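Local coordinates for putative beta-glucosidase (Bifidobacterium adolescentis, PDB 5WAB), which hydrolyses beta-glucosides as a family 3 glycoside hydrolase, and may also release terminal alpha-L-arabinopyranosyl units from ginsenosides such as Rb2, at residues A169-Q173 / R174-E178; V595-P598 / K599-K603. One frame throughout, in Å; residues are numbered along the deposited sequence.

Contact 1. Residues A169-Q173 / R174-E178; sequences ANISQ and RALRE
Two torsions join S172 and I171 to the first turn of helix 173-180. At S172, chi1 of 73° places OG between the backbone N and the carbonyl carbon, where it meets A175 N; at I171, CG2 stands anti to the backbone N and reaches A175 and L176. Together they form an N-cap with a hydrophobic staple, at the point where the chain passes from strand 168-170 into a helix of the barrel-type N-terminal domain. S172 OG accepts from A175 N at 3.2 Å in a nearly straight bond, with an N-H...O angle of 163°, and so takes up the A175 amide at the start of the helix. The staple is apolar: I171 CG2 lies 3.6 Å from A175 CB and 3.7 Å from L176 CG, while I171 CD1 touches L176 CD2 at 3.8 Å. The two branched chains cross at about a right angle, and I171 meets L176 with both CG2 and CD1. Backbone bonds take over from the cap, with L176 N to S172 O at 3.0 Å and R177 N to Q173 O at 2.8 Å. R177 directs its guanidinium to a salt bridge with E222 and a cation-pi contact with W630. One turn along the helix axis, R174 grips E178 side-on; its NH2 also binds A596 O, and E178 OE2 accepts from W630 N. R174 NE comes within 3.1 Å of E178 OE2, and both NE and NH2 approach that single oxygen from the same face of the carboxylate.

Contact 2. Residues V595-P598 / K599-K603; sequences VARP and KHELK
P598 and E601 meet where the loop after strand 580-590 turns into strand 601-610. This is the close-packed half of the contact. The carboxylate oxygen OE2 of E601 rests against the P598 ring, 3.4 Å from P598 CD and 3.6 Å from P598 CG, and the two side chains approach obliquely. E601 has CG anti to its own carbonyl carbon (chi1 -66°) and an extended chain beyond, which carries the carboxylate back along the loop to the ring. Its other oxygen, OE1, forms a salt bridge with R529, so one carboxylate serves a charged partner and an apolar ring at once. H600 turns its CB away from 595-598 and is buried, its ring stacked on Y587 and its two nitrogens bonded to E647 and D532.

The other half is looser. R597, bent at chi3, swings its guanidinium across the E601 side chain, with the two planes 89° apart. R597 NH2 stays 4.0 Å from E601 OE2, beyond a salt bridge, and the attraction there is probably modest. A water fills in: it lies in the guanidinium plane and accepts from R597 NE at 3.3 Å, then gives a weak bond to E601 OE2, also at 3.3 Å. K599 is exposed.

A proline-bearing loop thus delivers the chain into an outer strand of the antiparallel sheet, where E601 and K603 pair through their backbones with V588 and V586 in the fibronectin type III-like domain.

In the fold
The contacts come from different domains yet touch each other. Contact 1 is a partly buried helix start in the N-terminal domain, contact 2 a mostly buried loop-to-strand passage in the fibronectin-like domain, and their centres lie about 15 Å apart. R174 of contact 1 bridges the two, its NH1 packing on V595. E178 and E601, like in charge, also come near each other, with R174 and R529 as their respective salt-bridge partners. Chemistry follows setting: 169-178 combines direct backbone, capping and salt-bridge bonds with the packing of I171 on A175 and L176, whereas across 595-603 ring packing is joined by water-mediated links and one opposite-charge pair that stops short of a salt bridge.

Contact 1. Residues A169-Q173 / R174-E178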
ATOM      1  N   ALA A 169      13.446  13.373  -7.248  1.00 23.12           N
ATOM      2  CA  ALA A 169      13.392  13.094  -5.822  1.00 22.47           C
ATOM      3  C   ALA A 169      14.829  12.931  -5.355  1.00 20.97           C
ATOM      4  O   ALA A 169      15.489  11.946  -5.695  1.00 19.44           O
ATOM      5  CB  ALA A 169      12.558  11.848  -5.536  1.00 22.30           C
ATOM      6  N   ASN A 170      15.320  13.913  -4.602  1.00 20.04           N
ATOM      7  CA  ASN A 170      16.682  13.905  -4.080  1.00 17.70           C
ATOM      8  C   ASN A 170      16.653  13.291  -2.686  1.00 18.19           C
ATOM      9  O   ASN A 170      16.169  13.909  -1.729  1.00 18.58           O
ATOM     10  CB  ASN A 170      17.264  15.317  -4.076  1.00 17.82           C
ATOM     11  CG  ASN A 170      17.381  15.898  -5.474  1.00 20.04           C
ATOM     12  OD1 ASN A 170      17.582  15.164  -6.442  1.00 20.36           O
ATOM     13  ND2 ASN A 170      17.247  17.217  -5.591  1.00 16.83           N
ATOM     14  N   ILE A 171      17.173  12.073  -2.578  1.00 17.99           N
ATOM     15  CA  ILE A 171      16.999  11.224  -1.409  1.00 17.90           C
ATOM     16  C   ILE A 171      18.359  10.703  -0.974  1.00 18.04           C
ATOM     17  O   ILE A 171      19.188  10.336  -1.815  1.00 19.38           O
ATOM     18  CB  ILE A 171      16.061  10.040  -1.725  1.00 18.28           C
ATOM     19  CG1 ILE A 171      14.809  10.525  -2.457  1.00 16.72           C
ATOM     20  CG2 ILE A 171      15.696   9.283  -0.452  1.00 17.97           C
ATOM     21  CD1 ILE A 171      13.905   9.406  -2.896  1.00 16.74           C
ATOM     22  N   SER A 172      18.593  10.675   0.335  1.00 18.17           N
ATOM     23  CA  SER A 172      19.812  10.064   0.845  1.00 17.88           C
ATOM     24  C   SER A 172      19.757   8.548   0.665  1.00 19.06           C
ATOM     25  O   SER A 172      18.688   7.950   0.512  1.00 18.03           O
ATOM     26  CB  SER A 172      20.014  10.390   2.319  1.00 17.46           C
ATOM     27  OG  SER A 172      19.093   9.661   3.101  1.00 18.83           O
ATOM     28  N   GLN A 173      20.937   7.924   0.711  1.00 21.09           N
ATOM     29  CA  GLN A 173      21.012   6.475   0.554  1.00 22.62           C
ATOM     30  C   GLN A 173      20.291   5.745   1.682  1.00 23.17           C
ATOM     31  O   GLN A 173      19.542   4.796   1.426  1.00 22.82           O
ATOM     32  CB  GLN A 173      22.468   6.031   0.456  1.00 24.20           C
ATOM     33  CG  GLN A 173      23.072   6.384  -0.890  1.00 25.90           C
ATOM     34  CD  GLN A 173      22.266   5.801  -2.039  1.00 27.09           C
ATOM     35  OE1 GLN A 173      21.754   6.531  -2.887  1.00 28.66           O
ATOM     36  NE2 GLN A 173      22.162   4.474  -2.078  1.00 27.53           N
ATOM     37  N   ARG A 174      20.484   6.184   2.931  1.00 23.86           N
ATOM     38  CA  ARG A 174      19.768   5.564   4.046  1.00 17.38           C
ATOM     39  C   ARG A 174      18.264   5.586   3.822  1.00 20.00           C
ATOM     40  O   ARG A 174      17.583   4.571   4.008  1.00 22.87           O
ATOM     41  CB  ARG A 174      20.108   6.262   5.362  1.00 23.65           C
ATOM     42  CG  ARG A 174      21.317   5.712   6.073  1.00 24.69           C
ATOM     43  CD  ARG A 174      21.333   6.156   7.528  1.00 25.40           C
ATOM     44  NE  ARG A 174      20.260   5.561   8.325  1.00 25.41           N
ATOM     45  CZ  ARG A 174      19.822   6.061   9.480  1.00 27.07           C
ATOM     46  NH1 ARG A 174      20.359   7.169   9.972  1.00 27.49           N
ATOM     47  NH2 ARG A 174      18.841   5.463  10.146  1.00 27.96           N
ATOM     48  N   ALA A 175      17.721   6.741   3.432  1.00 20.19           N
ATOM     49  CA  ALA A 175      16.278   6.836   3.251  1.00 20.30           C
ATOM     50  C   ALA A 175      15.809   5.948   2.107  1.00 19.41           C
ATOM     51  O   ALA A 175      14.755   5.307   2.206  1.00 19.80           O
ATOM     52  CB  ALA A 175      15.869   8.295   3.028  1.00 19.47           C
ATOM     53  N   LEU A 176      16.590   5.874   1.025  1.00 18.40           N
ATOM     54  CA  LEU A 176      16.270   4.949  -0.060  1.00 18.28           C
ATOM     55  C   LEU A 176      16.290   3.505   0.431  1.00 19.79           C
ATOM     56  O   LEU A 176      15.353   2.739   0.181  1.00 18.83           O
ATOM     57  CB  LEU A 176      17.256   5.136  -1.215  1.00 16.85           C
ATOM     58  CG  LEU A 176      17.011   6.276  -2.200  1.00 16.05           C
ATOM     59  CD1 LEU A 176      18.184   6.398  -3.128  1.00 16.22           C
ATOM     60  CD2 LEU A 176      15.728   6.048  -2.991  1.00 15.92           C
ATOM     61  N   ARG A 177      17.349   3.123   1.150  1.00 19.84           N
ATOM     62  CA  ARG A 177      17.509   1.735   1.569  1.00 20.26           C
ATOM     63  C   ARG A 177      16.505   1.337   2.647  1.00 20.85           C
ATOM     64  O   ARG A 177      16.054   0.187   2.677  1.00 21.48           O
ATOM     65  CB  ARG A 177      18.933   1.506   2.072  1.00 23.08           C
ATOM     66  CG  ARG A 177      20.004   1.662   1.015  1.00 23.06           C
ATOM     67  CD  ARG A 177      19.969   0.509   0.054  1.00 24.67           C
ATOM     68  NE  ARG A 177      21.097   0.543  -0.869  1.00 26.58           N
ATOM     69  CZ  ARG A 177      21.401  -0.443  -1.705  1.00 26.86           C
ATOM     70  NH1 ARG A 177      20.657  -1.542  -1.727  1.00 26.59           N
ATOM     71  NH2 ARG A 177      22.450  -0.334  -2.509  1.00 27.27           N
ATOM     72  N   GLU A 178      16.150   2.253   3.549  1.00 19.52           N
ATOM     73  CA  GLU A 178      15.308   1.886   4.683  1.00 19.97           C
ATOM     74  C   GLU A 178      13.831   2.205   4.487  1.00 20.70           C
ATOM     75  O   GLU A 178      12.985   1.552   5.111  1.00 21.27           O
ATOM     76  CB  GLU A 178      15.793   2.569   5.968  1.00 17.77           C
ATOM     77  CG  GLU A 178      17.199   2.189   6.405  1.00 18.21           C
ATOM     78  CD  GLU A 178      17.520   2.660   7.811  1.00 18.70           C
ATOM     79  OE1 GLU A 178      16.573   2.837   8.606  1.00 18.85           O
ATOM     80  OE2 GLU A 178      18.714   2.877   8.112  1.00 19.00           O
TER

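Contact 2. Residues V595-P598 / K599-K603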
ATOM      1  N   VAL A 595      24.008   6.251  14.235  1.00 26.40           N
ATOM      2  CA  VAL A 595      23.191   7.021  13.309  1.00 26.63           C
ATOM      3  C   VAL A 595      21.861   7.342  13.977  1.00 24.97           C
ATOM      4  O   VAL A 595      21.454   6.707  14.954  1.00 22.88           O
ATOM      5  CB  VAL A 595      22.960   6.281  11.974  1.00 25.89           C
ATOM      6  CG1 VAL A 595      24.291   5.947  11.321  1.00 25.48           C
ATOM      7  CG2 VAL A 595      22.142   5.012  12.203  1.00 25.63           C
ATOM      8  N   ALA A 596      21.191   8.355  13.434  1.00 25.47           N
ATOM      9  CA  ALA A 596      19.857   8.717  13.894  1.00 26.94           C
ATOM     10  C   ALA A 596      18.850   7.651  13.473  1.00 28.93           C
ATOM     11  O   ALA A 596      18.843   7.209  12.318  1.00 27.76           O
ATOM     12  CB  ALA A 596      19.457  10.079  13.335  1.00 20.60           C
ATOM     13  N   ARG A 597      18.015   7.225  14.415  1.00 34.65           N
ATOM     14  CA  ARG A 597      17.022   6.190  14.180  1.00 40.89           C
ATOM     15  C   ARG A 597      15.712   6.566  14.856  1.00 49.00           C
ATOM     16  O   ARG A 597      15.715   7.196  15.921  1.00 70.16           O
ATOM     17  CB  ARG A 597      17.497   4.825  14.702  1.00 36.97           C
ATOM     18  CG  ARG A 597      18.864   4.396  14.182  1.00 33.69           C
ATOM     19  CD  ARG A 597      19.057   2.903  14.350  1.00 30.64           C
ATOM     20  NE  ARG A 597      18.072   2.160  13.573  1.00 27.55           N
ATOM     21  CZ  ARG A 597      17.911   0.847  13.638  1.00 25.43           C
ATOM     22  NH1 ARG A 597      18.673   0.129  14.451  1.00 26.01           N
ATOM     23  NH2 ARG A 597      16.985   0.253  12.898  1.00 24.20           N
ATOM     24  N   PRO A 598      14.579   6.208  14.252  1.00 38.66           N
ATOM     25  CA  PRO A 598      13.286   6.394  14.921  1.00 33.17           C
ATOM     26  C   PRO A 598      13.228   5.618  16.228  1.00 29.48           C
ATOM     27  O   PRO A 598      13.921   4.616  16.415  1.00 28.73           O
ATOM     28  CB  PRO A 598      12.276   5.842  13.910  1.00 31.67           C
ATOM     29  CG  PRO A 598      12.993   5.894  12.592  1.00 32.58           C
ATOM     30  CD  PRO A 598      14.429   5.644  12.900  1.00 34.34           C
ATOM     31  N   LYS A 599      12.366   6.081  17.138  1.00 28.00           N
ATOM     32  CA  LYS A 599      12.280   5.424  18.437  1.00 28.13           C
ATOM     33  C   LYS A 599      11.916   3.954  18.279  1.00 26.29           C
ATOM     34  O   LYS A 599      12.487   3.091  18.954  1.00 26.48           O
ATOM     35  CB  LYS A 599      11.271   6.128  19.345  1.00 30.16           C
ATOM     36  CG  LYS A 599      11.381   5.678  20.798  1.00 31.85           C
ATOM     37  CD  LYS A 599      10.645   6.608  21.745  1.00 35.46           C
ATOM     38  CE  LYS A 599       9.143   6.353  21.705  1.00 36.40           C
ATOM     39  NZ  LYS A 599       8.385   7.275  22.592  1.00 37.00           N
ATOM     40  N   HIS A 600      10.972   3.642  17.391  1.00 23.86           N
ATOM     41  CA  HIS A 600      10.692   2.248  17.084  1.00 22.72           C
ATOM     42  C   HIS A 600      10.200   2.133  15.646  1.00 21.46           C
ATOM     43  O   HIS A 600       9.765   3.112  15.037  1.00 18.46           O
ATOM     44  CB  HIS A 600       9.677   1.642  18.067  1.00 23.31           C
ATOM     45  CG  HIS A 600       8.364   2.358  18.114  1.00 22.47           C
ATOM     46  ND1 HIS A 600       7.267   1.847  18.772  1.00 22.48           N
ATOM     47  CD2 HIS A 600       7.966   3.534  17.575  1.00 21.83           C
ATOM     48  CE1 HIS A 600       6.251   2.680  18.641  1.00 22.60           C
ATOM     49  NE2 HIS A 600       6.649   3.713  17.920  1.00 22.46           N
ATOM     50  N   GLU A 601      10.277   0.911  15.112  1.00 21.74           N
ATOM     51  CA  GLU A 601       9.845   0.595  13.756  1.00 19.61           C
ATOM     52  C   GLU A 601       9.111  -0.736  13.758  1.00 19.99           C
ATOM     53  O   GLU A 601       9.491  -1.659  14.483  1.00 20.78           O
ATOM     54  CB  GLU A 601      11.034   0.536  12.788  1.00 17.48           C
ATOM     55  CG  GLU A 601      11.746   1.868  12.577  1.00 19.73           C
ATOM     56  CD  GLU A 601      12.827   1.790  11.512  1.00 19.92           C
ATOM     57  OE1 GLU A 601      12.624   1.055  10.520  1.00 17.95           O
ATOM     58  OE2 GLU A 601      13.864   2.481  11.656  1.00 18.09           O
ATOM     59  N   LEU A 602       8.050  -0.828  12.956  1.00 19.02           N
ATOM     60  CA  LEU A 602       7.288  -2.068  12.863  1.00 19.50           C
ATOM     61  C   LEU A 602       8.128  -3.165  12.219  1.00 20.27           C
ATOM     62  O   LEU A 602       8.657  -2.986  11.117  1.00 19.19           O
ATOM     63  CB  LEU A 602       6.011  -1.848  12.054  1.00 19.37           C
ATOM     64  CG  LEU A 602       5.165  -3.112  11.915  1.00 19.53           C
ATOM     65  CD1 LEU A 602       4.377  -3.358  13.196  1.00 18.55           C
ATOM     66  CD2 LEU A 602       4.254  -3.020  10.722  1.00 17.90           C
ATOM     67  N   LYS A 603       8.228  -4.318  12.895  1.00 22.98           N
ATOM     68  CA  LYS A 603       9.026  -5.438  12.403  1.00 22.72           C
ATOM     69  C   LYS A 603       8.269  -6.764  12.404  1.00 23.05           C
ATOM     70  O   LYS A 603       8.891  -7.815  12.213  1.00 24.36           O
ATOM     71  CB  LYS A 603      10.324  -5.581  13.206  1.00 21.92           C
ATOM     72  CG  LYS A 603      11.305  -4.433  12.986  1.00 23.70           C
ATOM     73  CD  LYS A 603      11.727  -4.321  11.520  1.00 21.72           C
ATOM     74  CE  LYS A 603      12.756  -3.217  11.325  1.00 21.19           C
ATOM     75  NZ  LYS A 603      13.236  -3.138   9.914  1.00 20.70           N
TER
HETATM   76  O   HOH W   1      16.790   4.003  11.176  1.00 43.45           O
HETATM   77  O   HOH W   2      14.568   2.262  13.989  1.00 13.05           O